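Local coordinates for uncharacterized protein GSU0716 (Geobacter sulfurreducens PCA, PDB 3BIJ), which is of unknown function but has a caspase-like domain of the C14 peptidases and may act as a cysteine-type endopeptidase, at residues Thr52-Ile61 with Leu105-Glu114; Ser80-Val88 with Ser132-Val140. All coordinates share one frame; numbering follows the deposited sequence.

Contact 1 of 2, residues Thr52-Ile61 with Leu105-Glu114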
loop_
_atom_site.group_PDB
_atom_site.type_symbol
_atom_site.label_atom_id
_atom_site.label_comp_id
_atom_site.label_asym_id
_atom_site.label_seq_id
_atom_site.Cartn_x
_atom_site.Cartn_y
_atom_site.Cartn_z
ATOM N N THR A 52 -37.001 0.757 3.240
ATOM C CA THR A 52 -36.803 1.967 2.447
ATOM C C THR A 52 -38.052 2.845 2.259
ATOM O O THR A 52 -38.390 3.642 3.137
ATOM C CB THR A 52 -36.203 1.623 1.076
ATOM O OG1 THR A 52 -37.169 0.925 0.298
ATOM C CG2 THR A 52 -34.986 0.737 1.244
ATOM N N LYS A 53 -38.742 2.705 1.127
ATOM C CA LYS A 53 -39.934 3.518 0.853
ATOM C C LYS A 53 -40.893 3.600 2.017
ATOM O O LYS A 53 -41.559 4.610 2.207
ATOM C CB LYS A 53 -40.686 2.973 -0.355
ATOM C CG LYS A 53 -40.059 3.324 -1.679
ATOM C CD LYS A 53 -41.048 3.114 -2.807
ATOM C CE LYS A 53 -40.524 3.703 -4.113
ATOM N NZ LYS A 53 -41.562 3.620 -5.188
ATOM N N ALA A 54 -40.955 2.525 2.789
ATOM C CA ALA A 54 -41.838 2.456 3.935
ATOM C C ALA A 54 -41.261 3.181 5.156
ATOM O O ALA A 54 -42.010 3.592 6.045
ATOM C CB ALA A 54 -42.125 0.988 4.273
ATOM N N ALA A 55 -39.941 3.337 5.211
ATOM C CA ALA A 55 -39.316 4.001 6.358
ATOM C C ALA A 55 -39.295 5.513 6.215
ATOM O O ALA A 55 -38.240 6.109 6.020
ATOM C CB ALA A 55 -37.895 3.475 6.556
ATOM N N THR A 56 -40.461 6.134 6.333
ATOM C CA THR A 56 -40.552 7.581 6.205
ATOM C C THR A 56 -40.584 8.274 7.558
ATOM O O THR A 56 -40.766 7.626 8.583
ATOM C CB THR A 56 -41.815 7.983 5.467
ATOM O OG1 THR A 56 -42.945 7.764 6.319
ATOM C CG2 THR A 56 -41.970 7.160 4.207
ATOM N N ARG A 57 -40.414 9.593 7.559
ATOM C CA ARG A 57 -40.453 10.351 8.798
ATOM C C ARG A 57 -41.780 10.071 9.508
ATOM O O ARG A 57 -41.799 9.628 10.654
ATOM C CB ARG A 57 -40.319 11.853 8.523
ATOM C CG ARG A 57 -38.905 12.356 8.259
ATOM C CD ARG A 57 -38.913 13.856 7.961
ATOM N NE ARG A 57 -39.572 14.596 9.025
ATOM C CZ ARG A 57 -39.028 14.814 10.213
ATOM N NH1 ARG A 57 -37.811 14.359 10.479
ATOM N NH2 ARG A 57 -39.711 15.458 11.147
ATOM N N ALA A 58 -42.891 10.307 8.815
ATOM C CA ALA A 58 -44.218 10.089 9.400
ATOM C C ALA A 58 -44.406 8.712 10.039
ATOM O O ALA A 58 -44.747 8.626 11.218
ATOM C CB ALA A 58 -45.292 10.320 8.344
ATOM N N LYS A 59 -44.182 7.647 9.265
ATOM C CA LYS A 59 -44.336 6.278 9.764
ATOM C C LYS A 59 -43.438 5.910 10.943
ATOM O O LYS A 59 -43.903 5.296 11.907
ATOM C CB LYS A 59 -44.122 5.266 8.635
ATOM C CG LYS A 59 -45.228 5.248 7.595
ATOM C CD LYS A 59 -45.083 4.035 6.678
ATOM C CE LYS A 59 -46.095 4.065 5.532
ATOM N NZ LYS A 59 -45.894 2.947 4.559
ATOM N N VAL A 60 -42.157 6.272 10.863
ATOM C CA VAL A 60 -41.212 5.984 11.936
ATOM C C VAL A 60 -41.613 6.723 13.213
ATOM O O VAL A 60 -41.669 6.123 14.279
ATOM C CB VAL A 60 -39.766 6.394 11.542
ATOM C CG1 VAL A 60 -38.850 6.300 12.749
ATOM C CG2 VAL A 60 -39.250 5.495 10.429
ATOM N N ILE A 61 -41.899 8.020 13.101
ATOM C CA ILE A 61 -42.284 8.824 14.261
ATOM C C ILE A 61 -43.546 8.275 14.895
ATOM O O ILE A 61 -43.642 8.153 16.114
ATOM C CB ILE A 61 -42.512 10.290 13.864
ATOM C CG1 ILE A 61 -41.183 10.910 13.424
ATOM C CG2 ILE A 61 -43.085 11.071 15.025
ATOM C CD1 ILE A 61 -41.326 12.262 12.758
ATOM N N LEU A 105 -33.792 9.052 6.511
ATOM C CA LEU A 105 -34.973 8.277 6.199
ATOM C C LEU A 105 -35.343 8.579 4.750
ATOM O O LEU A 105 -34.840 9.529 4.150
ATOM C CB LEU A 105 -36.102 8.607 7.192
ATOM C CG LEU A 105 -35.799 8.209 8.659
ATOM C CD1 LEU A 105 -36.991 8.479 9.519
ATOM C CD2 LEU A 105 -35.425 6.729 8.750
ATOM N N PHE A 106 -36.201 7.754 4.173
ATOM C CA PHE A 106 -36.579 7.917 2.776
ATOM C C PHE A 106 -37.187 9.279 2.524
ATOM O O PHE A 106 -36.832 9.979 1.574
ATOM C CB PHE A 106 -37.559 6.807 2.393
ATOM C CG PHE A 106 -37.802 6.689 0.917
ATOM C CD1 PHE A 106 -38.755 7.489 0.291
ATOM C CD2 PHE A 106 -37.072 5.780 0.150
ATOM C CE1 PHE A 106 -38.976 7.389 -1.066
ATOM C CE2 PHE A 106 -37.287 5.672 -1.215
ATOM C CZ PHE A 106 -38.241 6.477 -1.827
ATOM N N ASP A 107 -38.098 9.644 3.408
ATOM C CA ASP A 107 -38.815 10.912 3.355
ATOM C C ASP A 107 -37.888 12.135 3.509
ATOM O O ASP A 107 -38.059 13.154 2.837
ATOM C CB ASP A 107 -39.858 10.895 4.477
ATOM C CG ASP A 107 -41.090 11.651 4.126
ATOM O OD1 ASP A 107 -41.296 11.882 2.906
ATOM O OD2 ASP A 107 -41.859 12.002 5.064
ATOM N N GLY A 108 -36.924 12.016 4.420
ATOM C CA GLY A 108 -35.995 13.086 4.706
ATOM C C GLY A 108 -35.189 12.693 5.937
ATOM O O GLY A 108 -35.188 11.523 6.337
ATOM N N GLU A 109 -34.516 13.651 6.563
ATOM C CA GLU A 109 -33.700 13.329 7.732
ATOM C C GLU A 109 -34.418 13.502 9.058
ATOM O O GLU A 109 -35.199 14.428 9.242
ATOM C CB GLU A 109 -32.422 14.173 7.739
ATOM C CG GLU A 109 -31.600 14.009 6.485
ATOM C CD GLU A 109 -30.443 14.959 6.422
ATOM O OE1 GLU A 109 -29.530 14.835 7.261
ATOM O OE2 GLU A 109 -30.446 15.832 5.533
ATOM N N LEU A 110 -34.146 12.594 9.982
ATOM C CA LEU A 110 -34.747 12.652 11.296
ATOM C C LEU A 110 -33.630 13.129 12.198
ATOM O O LEU A 110 -32.673 12.398 12.415
ATOM C CB LEU A 110 -35.210 11.256 11.715
ATOM C CG LEU A 110 -35.844 11.108 13.096
ATOM C CD1 LEU A 110 -37.171 11.842 13.139
ATOM C CD2 LEU A 110 -36.033 9.649 13.407
ATOM N N ILE A 111 -33.731 14.357 12.702
ATOM C CA ILE A 111 -32.693 14.907 13.571
ATOM C C ILE A 111 -32.574 14.102 14.853
ATOM O O ILE A 111 -33.580 13.736 15.464
ATOM C CB ILE A 111 -32.969 16.386 13.948
ATOM C CG1 ILE A 111 -32.717 17.294 12.747
ATOM C CG2 ILE A 111 -32.026 16.820 15.059
ATOM C CD1 ILE A 111 -33.614 17.027 11.558
ATOM N N ASP A 112 -31.340 13.840 15.271
ATOM C CA ASP A 112 -31.111 13.066 16.485
ATOM C C ASP A 112 -31.978 13.522 17.658
ATOM O O ASP A 112 -32.392 12.713 18.492
ATOM C CB ASP A 112 -29.625 13.096 16.875
ATOM C CG ASP A 112 -29.090 14.503 17.070
ATOM O OD1 ASP A 112 -27.860 14.643 17.258
ATOM O OD2 ASP A 112 -29.885 15.465 17.033
ATOM N N ASP A 113 -32.260 14.814 17.727
ATOM C CA ASP A 113 -33.088 15.323 18.807
ATOM C C ASP A 113 -34.514 14.804 18.718
ATOM O O ASP A 113 -35.131 14.509 19.734
ATOM C CB ASP A 113 -33.071 16.850 18.805
ATOM C CG ASP A 113 -31.828 17.412 19.471
ATOM O OD1 ASP A 113 -31.295 18.446 18.996
ATOM O OD2 ASP A 113 -31.392 16.813 20.482
ATOM N N GLU A 114 -35.042 14.695 17.505
ATOM C CA GLU A 114 -36.399 14.191 17.335
ATOM C C GLU A 114 -36.489 12.752 17.843
ATOM O O GLU A 114 -37.477 12.373 18.468
ATOM C CB GLU A 114 -36.808 14.232 15.863
ATOM C CG GLU A 114 -36.578 15.570 15.176
ATOM C CD GLU A 114 -37.145 15.606 13.765
ATOM O OE1 GLU A 114 -38.379 15.758 13.624
ATOM O OE2 GLU A 114 -36.358 15.467 12.799
#

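Contact 2 of 2, residues Ser80-Val88 with Ser132-Val140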
loop_
_atom_site.group_PDB
_atom_site.type_symbol
_atom_site.label_atom_id
_atom_site.label_comp_id
_atom_site.label_asym_id
_atom_site.label_seq_id
_atom_site.Cartn_x
_atom_site.Cartn_y
_atom_site.Cartn_z
ATOM N N SER A 80 -34.235 -1.127 15.877
ATOM C CA SER A 80 -33.025 -1.423 15.132
ATOM C C SER A 80 -33.087 -0.576 13.872
ATOM O O SER A 80 -34.172 -0.339 13.343
ATOM C CB SER A 80 -32.934 -2.907 14.766
ATOM O OG SER A 80 -33.955 -3.268 13.861
ATOM N N TYR A 81 -31.931 -0.113 13.403
ATOM C CA TYR A 81 -31.883 0.729 12.220
ATOM C C TYR A 81 -30.647 0.526 11.368
ATOM O O TYR A 81 -29.518 0.537 11.863
ATOM C CB TYR A 81 -31.963 2.214 12.619
ATOM C CG TYR A 81 -31.653 3.204 11.502
ATOM C CD1 TYR A 81 -30.359 3.704 11.303
ATOM C CD2 TYR A 81 -32.653 3.623 10.627
ATOM C CE1 TYR A 81 -30.079 4.593 10.256
ATOM C CE2 TYR A 81 -32.387 4.501 9.579
ATOM C CZ TYR A 81 -31.101 4.983 9.395
ATOM O OH TYR A 81 -30.838 5.843 8.350
ATOM N N SER A 82 -30.875 0.329 10.079
ATOM C CA SER A 82 -29.788 0.196 9.138
ATOM C C SER A 82 -30.094 1.153 8.008
ATOM O O SER A 82 -31.100 1.022 7.308
ATOM C CB SER A 82 -29.646 -1.240 8.636
ATOM O OG SER A 82 -29.004 -2.031 9.616
ATOM N N GLY A 83 -29.231 2.148 7.875
ATOM C CA GLY A 83 -29.397 3.148 6.839
ATOM C C GLY A 83 -28.249 4.125 6.946
ATOM O O GLY A 83 -27.288 3.875 7.669
ATOM N N HIS A 84 -28.353 5.236 6.230
ATOM C CA HIS A 84 -27.319 6.253 6.248
ATOM C C HIS A 84 -27.499 7.176 7.431
ATOM O O HIS A 84 -28.615 7.371 7.909
ATOM C CB HIS A 84 -27.371 7.113 4.985
ATOM C CG HIS A 84 -26.651 6.524 3.816
ATOM N ND1 HIS A 84 -27.309 5.995 2.727
ATOM C CD2 HIS A 84 -25.329 6.369 3.575
ATOM C CE1 HIS A 84 -26.422 5.538 1.862
ATOM N NE2 HIS A 84 -25.213 5.751 2.354
ATOM N N GLY A 85 -26.391 7.749 7.884
ATOM C CA GLY A 85 -26.437 8.688 8.981
ATOM C C GLY A 85 -26.257 10.048 8.341
ATOM O O GLY A 85 -25.352 10.229 7.533
ATOM N N GLY A 86 -27.107 11.008 8.677
ATOM C CA GLY A 86 -26.971 12.314 8.059
ATOM C C GLY A 86 -26.518 13.419 8.986
ATOM O O GLY A 86 -26.313 13.216 10.178
ATOM N N GLN A 87 -26.342 14.603 8.418
ATOM C CA GLN A 87 -25.938 15.763 9.187
ATOM C C GLN A 87 -26.606 16.968 8.549
ATOM O O GLN A 87 -26.636 17.104 7.324
ATOM C CB GLN A 87 -24.415 15.931 9.167
ATOM C CG GLN A 87 -23.676 14.756 9.763
ATOM C CD GLN A 87 -22.189 15.014 9.977
ATOM O OE1 GLN A 87 -21.512 15.618 9.132
ATOM N NE2 GLN A 87 -21.669 14.534 11.107
ATOM N N VAL A 88 -27.175 17.821 9.386
ATOM C CA VAL A 88 -27.820 19.028 8.911
ATOM C C VAL A 88 -27.093 20.169 9.617
ATOM O O VAL A 88 -26.796 20.086 10.798
ATOM C CB VAL A 88 -29.339 19.016 9.231
ATOM C CG1 VAL A 88 -29.564 18.839 10.725
ATOM C CG2 VAL A 88 -29.974 20.285 8.739
ATOM N N SER A 132 -28.180 0.523 16.083
ATOM C CA SER A 132 -28.020 1.432 14.960
ATOM C C SER A 132 -26.781 1.049 14.161
ATOM O O SER A 132 -25.674 1.423 14.535
ATOM C CB SER A 132 -27.894 2.872 15.467
ATOM O OG SER A 132 -27.717 3.795 14.398
ATOM N N ASP A 133 -26.964 0.294 13.076
ATOM C CA ASP A 133 -25.841 -0.121 12.231
ATOM C C ASP A 133 -25.688 0.965 11.190
ATOM O O ASP A 133 -25.982 0.771 10.008
ATOM C CB ASP A 133 -26.119 -1.463 11.543
ATOM C CG ASP A 133 -24.886 -2.035 10.862
ATOM O OD1 ASP A 133 -23.891 -1.290 10.721
ATOM O OD2 ASP A 133 -24.913 -3.224 10.462
ATOM N N SER A 134 -25.233 2.119 11.654
ATOM C CA SER A 134 -25.060 3.283 10.802
ATOM C C SER A 134 -23.885 4.113 11.335
ATOM O O SER A 134 -23.266 3.750 12.334
ATOM C CB SER A 134 -26.352 4.105 10.827
ATOM O OG SER A 134 -26.294 5.197 9.943
ATOM N N CYS A 135 -23.595 5.227 10.668
ATOM C CA CYS A 135 -22.499 6.102 11.066
ATOM C C CYS A 135 -22.749 7.519 10.565
ATOM O O CYS A 135 -23.777 7.791 9.945
ATOM C CB CYS A 135 -21.193 5.585 10.480
ATOM S SG CYS A 135 -21.187 5.617 8.689
ATOM N N HIS A 136 -21.804 8.417 10.831
ATOM C CA HIS A 136 -21.930 9.812 10.408
ATOM C C HIS A 136 -20.636 10.308 9.791
ATOM O O HIS A 136 -19.562 9.853 10.166
ATOM C CB HIS A 136 -22.302 10.683 11.606
ATOM C CG HIS A 136 -23.660 10.382 12.156
ATOM N ND1 HIS A 136 -24.821 10.754 11.512
ATOM C CD2 HIS A 136 -24.045 9.690 13.256
ATOM C CE1 HIS A 136 -25.863 10.305 12.191
ATOM N NE2 HIS A 136 -25.420 9.654 13.251
ATOM N N SER A 137 -20.731 11.230 8.837
ATOM C CA SER A 137 -19.537 11.775 8.200
ATOM C C SER A 137 -18.628 12.399 9.242
ATOM O O SER A 137 -17.414 12.415 9.080
ATOM C CB SER A 137 -19.908 12.849 7.182
ATOM O OG SER A 137 -20.606 12.298 6.092
ATOM N N GLY A 138 -19.219 12.913 10.314
ATOM C CA GLY A 138 -18.424 13.554 11.342
ATOM C C GLY A 138 -17.770 14.809 10.786
ATOM O O GLY A 138 -18.348 15.515 9.947
ATOM N N THR A 139 -16.549 15.077 11.234
ATOM C CA THR A 139 -15.816 16.258 10.793
ATOM C C THR A 139 -14.787 15.920 9.716
ATOM O O THR A 139 -14.604 14.752 9.364
ATOM C CB THR A 139 -15.101 16.949 11.986
ATOM O OG1 THR A 139 -14.058 16.106 12.491
ATOM C CG2 THR A 139 -16.094 17.235 13.104
ATOM N N VAL A 140 -14.120 16.946 9.191
ATOM C CA VAL A 140 -13.118 16.746 8.150
ATOM C C VAL A 140 -11.997 15.814 8.614
ATOM O O VAL A 140 -11.388 15.121 7.805
ATOM C CB VAL A 140 -12.518 18.103 7.685
ATOM C CG1 VAL A 140 -11.983 18.883 8.873
ATOM C CG2 VAL A 140 -11.427 17.866 6.652
HETATM O O HOH W 1 -23.283 12.005 7.783
#

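Contact 1 of 2, residues Thr52-Ile61 with Leu105-Glu114
Arg57 and Glu114 form the charged part of this contact, an end-on salt bridge in which Arg57 NH2 lies 2.8 Å from Glu114 OE1 and Arg57 NH1 lies 3.0 Å from Glu114 OE2. The Arg57 chain bends at chi3 (55°) to reach the carboxylate, and the two planes lie 24° apart. Glu114 OE2 is met by Arg57 NH1 on its syn side, somewhat out of plane, and by Ile111 N on its anti side at 2.9 Å, which fixes the rotation of the carboxylate. Ile61 CD1 lies over one face of the guanidinium, and Phe182 and Ile186 also pack on Arg57.

The backbones join where Phe106 N donates to Ala55 O at 3.2 Å, Ala55 being the centre of an inverse gamma turn. Just beyond it, Thr56 OG1 caps helix 57-70 by accepting from Lys59 N.

Apolar contacts follow. Lys53 CA sits over the face of the Phe106 ring, 3.8 Å from its centroid, a CH-pi contact, while Val60 CG2 meets Leu105 CD1 tip to tip at 3.9 Å. The arrangement sets the start of a beta-alpha-beta crossover helix (57-70) against the 99-104/109-111 hairpin turn and the first turn of helix 112-119, within the caspase-like alpha/beta fold.

Contact 2 of 2, residues Ser80-Val88 with Ser132-Val140
Tyr81 O receives the backbone N-H of Asp133 at 2.8 Å, nearly in line with its C=O bond, and the CA-H of Ser132 also leans on it in a longer contact. This is the parallel pairing of strands 76-89 and 127-133 just before the loop that interrupts strand 76-89. Past it the regular strand ladder gives way to side-chain and water-mediated bonds. Ser134 OG, placed anti to its own nitrogen (chi1 -176°), donates to Gly83 O at 2.8 Å from above the carbonyl plane. The Tyr81 ring turns an edge to the same serine, its CE1 3.8 Å from Ser134 CB, and its OH donates to His84 O at 2.7 Å, bracing the short loop at Gly83 and His84. A phenylalanine in place of Tyr81 would remove that hydroxyl, and His84 O would probably lose its donor, leaving this loop freer to shift.

Tight passage marks the next residues: Gly85 CA approaches Cys135 O to 3.0 Å in a CA-H...O contact, and a side chain on this glycine would collide with that oxygen. His136 ND1 makes a weak bond to Gly86 O (3.2 Å), and a water bridges Gly85 O and Ser137 N. Clan CD peptidases carry a His-Gly after one strand and a Cys after the neighbouring parallel strand; His84-Gly85 and Cys135 match this, consistent with the catalytic dyad of the clan.

In the fold
Both contacts reach the central mixed sheet, but at different depths. Contact 2 is buried, with strand pairing that gives way to a loop on each side, the first rejoining its strand, and relies on backbone carbonyls, serines, glycines, the Tyr81 and His136 rings and a bridging water. Contact 1 is only partly buried, lying where a helix start meets a hairpin turn and the next helix, and it adds a salt bridge, a ring packed on a lysine backbone, and aliphatic side chains. Strand 76-89 follows helix 57-70, and strand 127-133 likewise follows helix 112-119, hence the segments alternate. The two contacts touch directly: Leu105 CD2 packs 3.9 Å from Tyr81 CE2, and Ile111 rests on Val88.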